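Local coordinates for ABC transporter, substrate binding protein (Polyamine) (Agrobacterium tumefaciens, PDB 4EUO), which binds gamma-aminobutyric acid (GABA) in the periplasm as the solute-binding protein of an ABC transporter, probably handing it on for uptake, at residues 100-105 / 221-226; 199-204 / 260-265; 216-221 / 280-285; 142-147 / 155-160. One frame throughout, in Å; residues are numbered along the deposited sequence.

Contact 1 of 4, residues 100-105 / 221-226. With ABU (gamma-amino-butanoic acid), chain E.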
# COMPACT_ATOMS: atom_id res chain seq x y z
N TYR A 100 2.50 7.30 0.53
CA TYR A 100 3.63 6.57 1.07
C TYR A 100 3.17 5.90 2.34
O TYR A 100 2.48 6.53 3.16
CB TYR A 100 4.77 7.56 1.26
CG TYR A 100 6.08 7.01 1.76
CD1 TYR A 100 7.03 6.52 0.87
CD2 TYR A 100 6.44 7.11 3.10
CE1 TYR A 100 8.29 6.12 1.31
CE2 TYR A 100 7.69 6.68 3.55
CZ TYR A 100 8.62 6.22 2.64
OH TYR A 100 9.89 5.87 3.06
N TYR A 101 3.50 4.62 2.53
CA TYR A 101 2.96 3.89 3.67
C TYR A 101 3.98 2.94 4.24
O TYR A 101 5.03 2.71 3.65
CB TYR A 101 1.70 3.09 3.23
CG TYR A 101 1.94 1.96 2.26
CD1 TYR A 101 2.18 0.67 2.72
CD2 TYR A 101 1.90 2.17 0.88
CE1 TYR A 101 2.39 -0.38 1.82
CE2 TYR A 101 2.12 1.14 -0.02
CZ TYR A 101 2.34 -0.14 0.46
OH TYR A 101 2.52 -1.19 -0.40
N SER A 102 3.61 2.30 5.37
CA SER A 102 4.43 1.27 5.96
C SER A 102 3.62 0.04 6.29
O SER A 102 2.43 0.16 6.62
CB SER A 102 4.99 1.74 7.30
OG SER A 102 5.91 2.79 7.09
N PHE A 103 4.27 -1.11 6.25
CA PHE A 103 3.78 -2.29 6.92
C PHE A 103 4.30 -2.18 8.36
O PHE A 103 5.50 -1.96 8.57
CB PHE A 103 4.30 -3.58 6.31
CG PHE A 103 3.68 -3.85 4.98
CD1 PHE A 103 2.39 -4.37 4.89
CD2 PHE A 103 4.36 -3.57 3.81
CE1 PHE A 103 1.81 -4.60 3.63
CE2 PHE A 103 3.77 -3.79 2.57
CZ PHE A 103 2.51 -4.34 2.49
N VAL A 104 3.40 -2.29 9.32
CA VAL A 104 3.68 -2.20 10.75
C VAL A 104 3.10 -3.39 11.45
O VAL A 104 2.29 -4.15 10.89
CB VAL A 104 3.06 -0.91 11.33
CG1 VAL A 104 3.69 0.32 10.68
CG2 VAL A 104 1.54 -0.89 11.13
N ILE A 105 3.48 -3.55 12.73
CA ILE A 105 2.95 -4.65 13.50
C ILE A 105 1.77 -4.13 14.30
O ILE A 105 1.95 -3.46 15.33
CB ILE A 105 4.02 -5.30 14.39
CG1 ILE A 105 5.22 -5.75 13.52
CG2 ILE A 105 3.42 -6.49 15.14
CD1 ILE A 105 6.43 -6.27 14.34
N ASN A 221 9.64 -0.84 10.69
CA ASN A 221 8.46 -0.72 9.79
C ASN A 221 8.98 -0.71 8.36
O ASN A 221 10.03 -0.13 8.09
CB ASN A 221 7.64 0.49 10.15
CG ASN A 221 8.28 1.82 9.84
OD1 ASN A 221 8.08 2.39 8.76
ND2 ASN A 221 9.00 2.39 10.83
N ILE A 222 8.23 -1.33 7.44
CA ILE A 222 8.70 -1.52 6.07
C ILE A 222 7.93 -0.58 5.17
O ILE A 222 6.71 -0.72 5.01
CB ILE A 222 8.54 -2.98 5.67
CG1 ILE A 222 9.34 -3.91 6.59
CG2 ILE A 222 8.93 -3.17 4.17
CD1 ILE A 222 8.86 -5.36 6.46
N THR A 223 8.64 0.38 4.54
CA THR A 223 7.96 1.37 3.70
C THR A 223 7.82 0.94 2.27
O THR A 223 8.61 0.14 1.74
CB THR A 223 8.69 2.72 3.70
OG1 THR A 223 9.97 2.55 3.09
CG2 THR A 223 8.89 3.26 5.07
N ALA A 224 6.79 1.48 1.62
CA ALA A 224 6.52 1.30 0.21
C ALA A 224 5.59 2.44 -0.20
O ALA A 224 5.26 3.29 0.62
CB ALA A 224 5.91 -0.08 -0.08
N ALA A 225 5.20 2.49 -1.49
CA ALA A 225 4.29 3.53 -1.91
C ALA A 225 3.34 2.97 -2.92
O ALA A 225 3.68 2.05 -3.67
CB ALA A 225 5.04 4.73 -2.50
N ASP A 226 2.14 3.55 -2.95
CA ASP A 226 1.20 3.27 -4.03
C ASP A 226 1.40 4.32 -5.11
O ASP A 226 1.97 5.40 -4.86
CB ASP A 226 -0.24 3.26 -3.56
CG ASP A 226 -0.70 1.94 -2.96
OD1 ASP A 226 0.16 1.08 -2.66
OD2 ASP A 226 -1.94 1.74 -2.84
N ABU E . -1.28 -0.81 -1.26
CD ABU E . -1.57 -0.12 0.00
CB ABU E . -3.06 -0.00 0.25
CG ABU E . -3.30 0.73 1.52
C ABU E . -4.74 0.81 1.97
O ABU E . -4.97 1.12 3.25
OXT ABU E . -5.75 0.48 1.21
O HOH W 1 3.17 -0.54 -2.86

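Contact 2 of 4, residues 199-204 / 260-265. With ABU (gamma-amino-butanoic acid), chain E.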
# COMPACT_ATOMS: atom_id res chain seq x y z
N VAL A 199 0.47 -5.23 8.84
CA VAL A 199 -0.66 -4.59 8.21
C VAL A 199 -0.30 -3.21 7.68
O VAL A 199 0.70 -2.61 8.10
CB VAL A 199 -1.84 -4.44 9.23
CG1 VAL A 199 -2.33 -5.83 9.68
CG2 VAL A 199 -1.40 -3.64 10.45
N TRP A 200 -1.13 -2.68 6.78
CA TRP A 200 -0.95 -1.33 6.26
C TRP A 200 -1.20 -0.37 7.40
O TRP A 200 -2.24 -0.46 8.07
CB TRP A 200 -1.92 -1.08 5.11
CG TRP A 200 -1.69 -1.88 3.87
CD1 TRP A 200 -0.49 -2.21 3.32
CD2 TRP A 200 -2.69 -2.35 2.96
NE1 TRP A 200 -0.68 -2.88 2.12
CE2 TRP A 200 -2.03 -2.96 1.87
CE3 TRP A 200 -4.10 -2.30 2.96
CZ2 TRP A 200 -2.72 -3.54 0.80
CZ3 TRP A 200 -4.78 -2.82 1.87
CH2 TRP A 200 -4.10 -3.46 0.82
N ASN A 201 -0.29 0.61 7.62
CA ASN A 201 -0.41 1.44 8.81
C ASN A 201 -1.71 2.21 8.91
O ASN A 201 -2.29 2.34 10.00
CB ASN A 201 0.81 2.35 8.96
CG ASN A 201 0.84 3.49 7.97
OD1 ASN A 201 1.23 3.33 6.80
ND2 ASN A 201 0.37 4.67 8.41
N GLY A 202 -2.18 2.73 7.79
CA GLY A 202 -3.37 3.55 7.78
C GLY A 202 -4.61 2.75 8.14
O GLY A 202 -5.59 3.33 8.65
N ARG A 203 -4.59 1.43 7.96
CA ARG A 203 -5.75 0.62 8.37
C ARG A 203 -5.87 0.59 9.89
O ARG A 203 -6.99 0.50 10.40
CB ARG A 203 -5.62 -0.78 7.80
CG ARG A 203 -5.71 -0.81 6.28
CD ARG A 203 -7.15 -0.59 5.81
NE ARG A 203 -7.18 -0.35 4.36
CZ ARG A 203 -8.29 -0.42 3.63
NH1 ARG A 203 -9.44 -0.76 4.19
NH2 ARG A 203 -8.24 -0.22 2.32
N MET A 204 -4.74 0.71 10.61
CA MET A 204 -4.77 0.78 12.07
C MET A 204 -5.22 2.18 12.50
O MET A 204 -6.05 2.29 13.42
CB MET A 204 -3.39 0.46 12.65
CG MET A 204 -2.90 -0.95 12.32
SD MET A 204 -4.01 -2.29 12.87
CE MET A 204 -4.96 -2.66 11.32
N THR A 260 -6.00 9.75 6.40
CA THR A 260 -5.66 8.32 6.42
C THR A 260 -4.57 7.89 7.37
O THR A 260 -4.52 6.72 7.72
CB THR A 260 -5.17 7.86 5.03
OG1 THR A 260 -4.02 8.63 4.66
CG2 THR A 260 -6.24 7.94 3.97
N GLY A 261 -3.62 8.77 7.66
CA GLY A 261 -2.42 8.38 8.39
C GLY A 261 -1.29 7.93 7.45
O GLY A 261 -0.25 7.49 7.92
N TYR A 262 -1.48 8.07 6.14
CA TYR A 262 -0.43 7.78 5.15
C TYR A 262 0.32 9.08 4.89
O TYR A 262 -0.20 10.16 5.17
CB TYR A 262 -1.02 7.22 3.84
CG TYR A 262 -1.57 5.82 4.03
CD1 TYR A 262 -0.80 4.83 4.62
CD2 TYR A 262 -2.89 5.51 3.68
CE1 TYR A 262 -1.30 3.55 4.82
CE2 TYR A 262 -3.41 4.24 3.88
CZ TYR A 262 -2.61 3.27 4.47
OH TYR A 262 -3.11 2.05 4.79
N ALA A 263 1.56 8.98 4.40
CA ALA A 263 2.35 10.18 4.12
C ALA A 263 2.08 10.68 2.72
O ALA A 263 1.88 9.91 1.77
CB ALA A 263 3.83 9.89 4.32
N PRO A 264 2.09 12.02 2.54
CA PRO A 264 1.90 12.58 1.20
C PRO A 264 3.12 12.37 0.31
O PRO A 264 4.25 12.17 0.81
CB PRO A 264 1.64 14.05 1.47
CG PRO A 264 2.30 14.33 2.76
CD PRO A 264 2.31 13.06 3.56
N VAL A 265 2.89 12.44 -0.99
CA VAL A 265 3.89 12.30 -2.04
C VAL A 265 3.98 13.54 -2.92
O VAL A 265 4.36 13.49 -4.07
CB VAL A 265 3.77 10.97 -2.83
CG1 VAL A 265 4.19 9.79 -1.93
CG2 VAL A 265 2.34 10.78 -3.34
N ABU E . -1.28 -0.81 -1.26
CD ABU E . -1.57 -0.12 0.00
CB ABU E . -3.06 -0.00 0.25
CG ABU E . -3.30 0.73 1.52
C ABU E . -4.74 0.81 1.97
O ABU E . -4.97 1.12 3.25
OXT ABU E . -5.75 0.48 1.21
O HOH W 2 -7.00 5.32 6.92

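Contact 3 of 4, residues 216-221 / 280-285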
# COMPACT_ATOMS: atom_id res chain seq x y z
N THR A 216 0.22 -0.06 17.58
CA THR A 216 1.07 -0.23 16.41
C THR A 216 2.53 -0.18 16.86
O THR A 216 2.91 0.78 17.53
CB THR A 216 0.83 0.89 15.39
OG1 THR A 216 -0.48 0.75 14.85
CG2 THR A 216 1.81 0.85 14.25
N SER A 217 3.33 -1.18 16.48
CA SER A 217 4.78 -1.09 16.64
C SER A 217 5.38 -0.71 15.30
O SER A 217 5.15 -1.41 14.30
CB SER A 217 5.40 -2.39 17.14
OG SER A 217 6.81 -2.21 17.13
N TRP A 218 6.16 0.38 15.29
CA TRP A 218 6.86 0.86 14.10
C TRP A 218 8.30 0.34 14.04
O TRP A 218 9.07 0.81 13.18
CB TRP A 218 6.87 2.39 14.09
CG TRP A 218 5.50 2.98 13.92
CD1 TRP A 218 4.60 3.31 14.90
CD2 TRP A 218 4.91 3.39 12.68
NE1 TRP A 218 3.48 3.88 14.35
CE2 TRP A 218 3.65 3.96 12.99
CE3 TRP A 218 5.34 3.37 11.35
CZ2 TRP A 218 2.82 4.48 12.00
CZ3 TRP A 218 4.52 3.89 10.37
CH2 TRP A 218 3.26 4.41 10.70
N ALA A 219 8.65 -0.64 14.89
CA ALA A 219 10.02 -1.15 14.88
C ALA A 219 10.31 -1.88 13.56
O ALA A 219 9.67 -2.87 13.22
CB ALA A 219 10.25 -2.08 16.07
N GLN A 220 11.33 -1.41 12.84
CA GLN A 220 11.70 -1.92 11.50
C GLN A 220 10.48 -1.85 10.55
O GLN A 220 10.32 -2.71 9.69
CB GLN A 220 12.31 -3.32 11.51
CG GLN A 220 13.60 -3.40 12.34
CD GLN A 220 14.09 -4.82 12.32
OE1 GLN A 220 13.40 -5.76 12.70
NE2 GLN A 220 15.30 -5.02 11.81
N ASN A 221 9.64 -0.84 10.69
CA ASN A 221 8.46 -0.72 9.79
C ASN A 221 8.98 -0.71 8.36
O ASN A 221 10.03 -0.13 8.09
CB ASN A 221 7.64 0.49 10.15
CG ASN A 221 8.28 1.82 9.84
OD1 ASN A 221 8.08 2.39 8.76
ND2 ASN A 221 9.00 2.39 10.83
N SER A 280 3.43 11.79 13.06
CA SER A 280 3.12 10.37 13.18
C SER A 280 3.11 9.61 11.85
O SER A 280 2.85 8.40 11.85
CB SER A 280 1.75 10.22 13.84
OG SER A 280 0.73 10.76 13.01
N LEU A 281 3.30 10.32 10.72
CA LEU A 281 3.19 9.70 9.40
C LEU A 281 4.39 8.83 9.10
O LEU A 281 5.47 9.03 9.67
CB LEU A 281 2.97 10.77 8.32
CG LEU A 281 1.77 11.72 8.51
CD1 LEU A 281 1.72 12.70 7.41
CD2 LEU A 281 0.42 10.96 8.66
N PRO A 282 4.24 7.84 8.20
CA PRO A 282 5.35 6.89 7.97
C PRO A 282 6.68 7.51 7.60
O PRO A 282 7.71 6.96 7.99
CB PRO A 282 4.85 6.04 6.79
CG PRO A 282 3.38 6.09 6.93
CD PRO A 282 3.01 7.43 7.50
N ASP A 283 6.68 8.63 6.89
CA ASP A 283 7.96 9.25 6.52
C ASP A 283 8.69 9.92 7.70
O ASP A 283 9.84 10.34 7.53
CB ASP A 283 7.77 10.20 5.34
CG ASP A 283 6.84 11.36 5.56
OD1 ASP A 283 6.13 11.38 6.60
OD2 ASP A 283 6.74 12.23 4.64
N GLN A 284 8.06 9.97 8.88
CA GLN A 284 8.66 10.46 10.12
C GLN A 284 8.98 9.33 11.10
O GLN A 284 9.60 9.59 12.13
CB GLN A 284 7.75 11.48 10.82
CG GLN A 284 7.45 12.71 9.95
CD GLN A 284 8.67 13.55 9.70
OE1 GLN A 284 9.48 13.79 10.60
NE2 GLN A 284 8.84 14.01 8.48
N GLN A 285 8.56 8.08 10.82
CA GLN A 285 8.75 6.95 11.73
C GLN A 285 10.06 6.27 11.37
O GLN A 285 10.10 5.09 11.03
CB GLN A 285 7.56 5.99 11.62
CG GLN A 285 6.22 6.66 11.96
CD GLN A 285 5.91 6.81 13.44
OE1 GLN A 285 4.79 7.21 13.82
NE2 GLN A 285 6.81 6.37 14.31

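Contact 4 of 4, residues 142-147 / 155-160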
# COMPACT_ATOMS: atom_id res chain seq x y z
N VAL A 142 6.12 -9.12 3.14
CA VAL A 142 6.17 -10.33 3.98
C VAL A 142 7.53 -11.00 3.88
O VAL A 142 8.10 -11.41 4.92
CB VAL A 142 5.05 -11.31 3.62
CG1 VAL A 142 5.21 -12.57 4.45
CG2 VAL A 142 3.69 -10.70 3.92
N ILE A 143 8.08 -11.13 2.68
CA ILE A 143 9.39 -11.77 2.53
C ILE A 143 10.43 -10.95 3.30
O ILE A 143 11.24 -11.53 4.02
CB ILE A 143 9.69 -11.91 1.02
CG1 ILE A 143 8.83 -13.04 0.42
CG2 ILE A 143 11.21 -12.16 0.79
CD1 ILE A 143 8.69 -13.01 -1.08
N GLU A 144 10.41 -9.62 3.17
CA GLU A 144 11.35 -8.79 3.89
C GLU A 144 11.16 -8.93 5.41
O GLU A 144 12.15 -9.08 6.13
CB GLU A 144 11.19 -7.32 3.49
CG GLU A 144 11.66 -6.95 2.08
CD GLU A 144 10.69 -7.20 0.94
OE1 GLU A 144 9.63 -7.84 1.13
OE2 GLU A 144 11.00 -6.69 -0.17
N ALA A 145 9.92 -8.97 5.89
CA ALA A 145 9.70 -9.13 7.32
C ALA A 145 10.26 -10.47 7.80
O ALA A 145 10.87 -10.52 8.89
CB ALA A 145 8.22 -9.02 7.63
N ALA A 146 10.06 -11.56 7.04
CA ALA A 146 10.60 -12.87 7.42
C ALA A 146 12.14 -12.81 7.49
O ALA A 146 12.74 -13.35 8.44
CB ALA A 146 10.17 -13.91 6.39
N LEU A 147 12.78 -12.13 6.54
CA LEU A 147 14.23 -12.04 6.52
C LEU A 147 14.71 -11.22 7.70
O LEU A 147 15.70 -11.61 8.35
CB LEU A 147 14.69 -11.47 5.17
CG LEU A 147 14.52 -12.43 4.00
CD1 LEU A 147 14.54 -11.69 2.68
CD2 LEU A 147 15.58 -13.56 4.03
N ASP A 155 19.96 -3.04 5.58
CA ASP A 155 20.71 -2.71 4.38
C ASP A 155 21.17 -3.89 3.54
O ASP A 155 21.70 -3.65 2.46
CB ASP A 155 21.87 -1.73 4.68
CG ASP A 155 22.72 -2.01 5.90
OD1 ASP A 155 23.37 -1.06 6.41
OD2 ASP A 155 22.72 -3.18 6.38
N LYS A 156 20.93 -5.13 3.99
CA LYS A 156 21.39 -6.31 3.26
C LYS A 156 20.24 -7.19 2.74
O LYS A 156 20.46 -8.34 2.39
CB LYS A 156 22.32 -7.17 4.15
CG LYS A 156 23.55 -6.40 4.67
CD LYS A 156 24.83 -6.75 3.92
CE LYS A 156 25.57 -7.92 4.54
NZ LYS A 156 26.77 -8.30 3.74
N LEU A 157 19.03 -6.64 2.64
CA LEU A 157 17.90 -7.44 2.19
C LEU A 157 17.96 -7.83 0.73
O LEU A 157 17.52 -8.92 0.39
CB LEU A 157 16.58 -6.66 2.40
CG LEU A 157 16.12 -6.62 3.85
CD1 LEU A 157 15.04 -5.57 4.00
CD2 LEU A 157 15.59 -8.00 4.32
N TYR A 158 18.47 -6.94 -0.13
CA TYR A 158 18.45 -7.17 -1.57
C TYR A 158 19.81 -7.55 -2.15
O TYR A 158 20.81 -6.95 -1.75
CB TYR A 158 17.88 -5.97 -2.31
CG TYR A 158 16.49 -5.60 -1.84
CD1 TYR A 158 15.39 -6.31 -2.29
CD2 TYR A 158 16.30 -4.61 -0.89
CE1 TYR A 158 14.11 -6.04 -1.81
CE2 TYR A 158 15.03 -4.36 -0.36
CZ TYR A 158 13.94 -5.07 -0.84
OH TYR A 158 12.68 -4.78 -0.37
N PRO A 159 19.88 -8.51 -3.07
CA PRO A 159 18.76 -9.30 -3.63
C PRO A 159 18.16 -10.24 -2.60
O PRO A 159 18.85 -10.75 -1.74
CB PRO A 159 19.40 -10.05 -4.80
CG PRO A 159 20.84 -10.22 -4.39
CD PRO A 159 21.18 -8.95 -3.64
N LEU A 160 16.87 -10.47 -2.71
CA LEU A 160 16.19 -11.28 -1.72
C LEU A 160 16.65 -12.72 -1.69
O LEU A 160 16.78 -13.33 -2.74
CB LEU A 160 14.69 -11.27 -1.98
CG LEU A 160 14.00 -9.92 -1.85
CD1 LEU A 160 12.58 -10.03 -2.40
CD2 LEU A 160 14.03 -9.38 -0.41

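Contact 1 of 4, residues 100-105 / 221-226
Four backbone hydrogen bonds pair 100-105 with 221-226 as antiparallel strands. Tyr101 and Ala224 form one hydrogen-bonded pair, Phe103 and Ile222 the next. The straightest of the four runs from Tyr101 N to Ala224 O, 2.9 Å long and almost perfectly linear at the hydrogen. The non-hydrogen-bonded pair Ser102-Thr223 lies between them, and Tyr100-Ala225 flanks Tyr101-Ala224 on the other side. Ser102 CA also sends a C-H toward Ile222 O at 3.2 Å.

Among side chains, Ser102 OG donates to Asn221 OD1 (2.8 Å), tilted 27° from the amide carbonyl plane. Thr223 OG1 touches Tyr100 OH only weakly and has its stronger partner in Asn291.

The two strands belong to the mixed sheet of a type II periplasmic binding protein, and the face bearing Tyr101 and Ala224 leads to the GABA site. With CG set between backbone N and carbonyl carbon (chi1 67°), the Tyr101 ring takes Ala224 on one face and the ligand CD on the opposite one. Water 1 links Tyr101 OH (2.6 Å) to Ala225 O.

Charge enters at the end of 221-226: the ligand amine N donates to Asp226 OD1 at 2.8 Å and more weakly to OD2 at 3.1 Å. The Asp226 carboxylate stands 83° to the Tyr101 ring.

Contact 2 of 4, residues 199-204 / 260-265
Tyr262 brings its ring up to Asn201 and Gly202, where strand 196-200 gives way to helix 201-209, and together the two segments build the carboxylate end of the GABA pocket. The Asn201 and Tyr262 side chains run antiparallel past one another, the amide standing nearly upright (88°) to the ring. Asn201 OD1 meets the ring edge, 3.2 Å from Tyr262 CE1, while ND2 donates to Gly261 O at 2.9 Å from above that carbonyl plane. OD1 also accepts from Ser102 N, which fixes the rotation of the amide.

At Gly202 the ring comes close over bare backbone, Tyr262 CZ lying 3.4 Å from Gly202 CA. On the other side of the contact, Gly261 leaves helix 250-260 with positive phi inside an ST turn, Thr260 OG1 accepting from Tyr262 N; that hydroxyl is also hydrogen-bonded to Met256 O.

Trp200 turns a face to the ligand, with the ligand CB 3.3 Å above the centre of the indole. Its own CB rests near the edge of the Tyr262 ring.

Arg203 bends at chi2 (-74°) to bring the guanidinium edge-on to the ligand carboxylate, its plane 62° from the Tyr262 ring. Arg203 NE donates to ligand O at 2.9 Å and NH2 to OXT at 2.8 Å, the latter nearly straight. A third bond reaches the carboxylate from Tyr262 OH, 2.6 Å from ligand O.

Contact 3 of 4, residues 216-221 / 280-285
A type II beta turn from Trp218 to Asn221, at the corner where strand 215-229 is broken, meets the loop that follows helix 275-278. Trp218 reaches over to Gln285; the side chains run roughly perpendicular, yet their flat groups stack, indole and amide planes 6° apart. Gln285 CG stands over the six-membered ring of Trp218, 3.5 Å from its centroid and 13° off the normal, a CH-pi contact. Gln285 CB comes as near as 3.4 Å to Trp218 CE3. The glutamine can lie flat in this way because its chain bends at chi2 (-80°) after CB and carries the amide back across the indole. The opposite face of the indole is taken by Thr216 CG2 of the same strand. Farther round the ring, Pro282 CG packs obliquely against Trp218 CH2 at 4.1 Å.

Pro282 opens the short 3-10 segment 282-284, and Gln285, just beyond it, turns its carbonyl back toward the beta turn. There Asn221 uses both its amide hydrogens, with each acceptor close to the amide plane. Asn221 ND2 gives one to Trp218 O at 2.8 Å, on a lone pair, and the other to Gln285 O at 2.9 Å, in the carbonyl plane. Trp218 O also accepts from Asn221 N at 3.0 Å, the bond that closes the turn, so one carbonyl is gripped by backbone and side chain of the same residue. Beyond the contact, Pro282 O accepts from Gln289 NE2, while Trp218 also rests on Val104 of strand 96-107.

Contact 4 of 4, residues 142-147 / 155-160
Leu157 and Leu160 point into one side of helix 142-149 and make the apolar centre of a helix-loop contact, the chain folding back on itself before helix 162-170. Leu157 CD2 settles against Leu147 CB at 3.7 Å, the two side chains crossing at a slant. Leu160 comes in at about a right angle to both of its helix partners: its CD2 meets Leu147 CD1 at 3.9 Å, and its CD1 meets Ile143 CG2 at 4.1 Å. Ile143, one helical turn before Leu147, also packs on Trp297 of helix 294-299, as does Leu160, which extends the apolar patch to the C-terminal helices.

Outward from the leucines lies Glu144. Glu144 CG lies 4.1 Å from Leu157 CD1, and the bend at chi2 (83°) turns the carboxylate toward Tyr158. Glu144 OE1 accepts from Gly141 N, and OE2 also from Trp297 NE1, so several donors hold this buried carboxylate and would be expected to stabilise its negative charge. The Tyr158 ring is inclined 62° to the carboxylate, which lies off the ring edge. Tyr158 OH, itself an acceptor from Asp293 N, donates to Glu144 OE2 on its anti side, 2.6 Å away and 18° out of the carboxylate plane.

How the contacts relate
Contacts 1 and 2 are the buried heart of the set: both touch GABA, contact 1 at its amine through a carboxylate and contact 2 at its carboxylate through a guanidinium and a phenol. Strand 96-107 lies between 196-200 and 215-229, and its Tyr100 O also reaches Ala263 N of the loop in contact 2. Contact 3 shares Asn221 and strand 215-229 with contact 1 but is only partly buried, trading sheet bonds for an indole-amide stack. The centre of contact 4 lies about 17 Å from that of the chain, yet the contact is still buried and mainly aliphatic; Ile222 CD1 of contact 1 packs on it at Glu144 and Ala145.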